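Local coordinates for protein putative ribose operon repressor (Burkholderia thailandensis, PDB 3EGC) that probably acts as a LacI-family transcriptional repressor that binds operator DNA, with a sugar-binding domain resembling periplasmic binding proteins, at residues 145-148 with 149-153. Residues are numbered along the deposited sequence; the frame is centred on the assembly and turned at random.
Sequences KGFR and AAMSA
Met151 lies one helical turn beyond Phe147, and its CB and CG reach back along the helix toward the phenylalanine ring. From CB, which rests 3.6 Å from Phe147 O, the chain steps to CG, set beside the backbone N by chi1 of -68°. CG does most of the touching: it sits over one face of the ring, displaced toward the rim, 3.7 Å from Phe147 CE1, and its approach is a CH-pi contact. The same CG lies 3.4 Å from Phe147 O, so the methylene touches both the ring and the carbonyl of one residue. The bend at chi2 (-60°) then turns SD outward, where it stands obliquely to the ring, 5.1 Å from the Phe147 ring centroid, a looser Met-aromatic contact. The ring is brought under Met151 CG because Phe147 CG stands anti to its own nitrogen (chi1 163°). Between their backbones, Met151 N donates to Phe147 O at 3.0 Å in a nearly straight bond, one of four successive i to i+4 bonds; the last, Ser152 N to Arg148 O, measures 2.8 Å. Arg148 extends from CG to NE on another side of the helix, and its NH2 is hydrogen-bonded to Gln160. The segments form the C-terminal part of helix 138-153, the helix of a beta-alpha-beta unit between strands 128-131 and 163-164 in the LacI-type sugar-binding fold. Phe147 and Met151 both pack on Ile128 of the first strand, Met151 also meets Leu156 in the following loop, and Phe147 and Ala150 press against Val117 of helix 109-122.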
loop_
_atom_site.group_PDB
_atom_site.type_symbol
_atom_site.label_atom_id
_atom_site.label_comp_id
_atom_site.label_asym_id
_atom_site.label_seq_id
_atom_site.Cartn_x
_atom_site.Cartn_y
_atom_site.Cartn_z
ATOM N N LYS A 145 4.044 7.239 -25.061
ATOM C CA LYS A 145 3.516 8.218 -26.023
ATOM C C LYS A 145 3.630 9.703 -25.576
ATOM O O LYS A 145 3.965 10.586 -26.393
ATOM C CB LYS A 145 2.059 7.895 -26.332
ATOM C CG LYS A 145 1.352 8.885 -27.200
ATOM C CD LYS A 145 -0.046 8.380 -27.595
ATOM C CE LYS A 145 -0.766 9.444 -28.441
ATOM N NZ LYS A 145 -2.180 9.104 -28.797
ATOM N N GLY A 146 3.350 9.957 -24.290
ATOM C CA GLY A 146 3.464 11.297 -23.725
ATOM C C GLY A 146 4.900 11.770 -23.719
ATOM O O GLY A 146 5.198 12.923 -24.036
ATOM N N PHE A 147 5.793 10.844 -23.407
ATOM C CA PHE A 147 7.200 11.101 -23.474
ATOM C C PHE A 147 7.630 11.519 -24.889
ATOM O O PHE A 147 8.251 12.568 -25.084
ATOM C CB PHE A 147 7.956 9.911 -22.968
ATOM C CG PHE A 147 9.409 9.897 -23.358
ATOM C CD1 PHE A 147 10.333 10.675 -22.651
ATOM C CD2 PHE A 147 9.855 9.100 -24.407
ATOM C CE1 PHE A 147 11.647 10.651 -22.937
ATOM C CE2 PHE A 147 11.202 9.085 -24.734
ATOM C CZ PHE A 147 12.111 9.851 -23.974
ATOM N N ARG A 148 7.212 10.757 -25.878
ATOM C CA ARG A 148 7.643 11.009 -27.250
ATOM C C ARG A 148 7.080 12.328 -27.753
ATOM O O ARG A 148 7.749 13.041 -28.537
ATOM C CB ARG A 148 7.240 9.886 -28.199
ATOM C CG ARG A 148 7.966 8.557 -27.987
ATOM C CD ARG A 148 7.589 7.594 -29.161
ATOM N NE ARG A 148 8.064 6.225 -28.945
ATOM C CZ ARG A 148 9.273 5.791 -29.295
ATOM N NH1 ARG A 148 10.158 6.632 -29.875
ATOM N NH2 ARG A 148 9.601 4.532 -29.031
ATOM N N ALA A 149 5.863 12.651 -27.322
ATOM C CA ALA A 149 5.218 13.844 -27.797
ATOM C C ALA A 149 5.925 15.067 -27.222
ATOM O O ALA A 149 6.031 16.088 -27.892
ATOM C CB ALA A 149 3.729 13.847 -27.438
ATOM N N ALA A 150 6.397 14.969 -25.986
ATOM C CA ALA A 150 7.118 16.083 -25.353
ATOM C C ALA A 150 8.472 16.285 -26.039
ATOM O O ALA A 150 8.878 17.380 -26.338
ATOM C CB ALA A 150 7.345 15.808 -23.834
ATOM N N MET A 151 9.181 15.202 -26.253
ATOM C CA MET A 151 10.459 15.237 -26.932
ATOM C C MET A 151 10.318 15.821 -28.323
ATOM O O MET A 151 11.072 16.701 -28.729
ATOM C CB MET A 151 11.084 13.817 -26.948
ATOM C CG MET A 151 11.513 13.364 -25.488
ATOM S SD MET A 151 12.779 14.423 -24.632
ATOM C CE MET A 151 14.261 13.691 -25.324
ATOM N N SER A 152 9.303 15.345 -29.024
ATOM C CA SER A 152 9.051 15.743 -30.396
ATOM C C SER A 152 8.849 17.245 -30.446
ATOM O O SER A 152 9.476 17.959 -31.259
ATOM C CB SER A 152 7.791 15.029 -30.911
ATOM O OG SER A 152 7.915 14.656 -32.260
ATOM N N ALA A 153 7.985 17.730 -29.559
ATOM C CA ALA A 153 7.555 19.109 -29.604
ATOM C C ALA A 153 8.708 20.061 -29.335
ATOM O O ALA A 153 8.674 21.228 -29.761
ATOM C CB ALA A 153 6.446 19.357 -28.614
#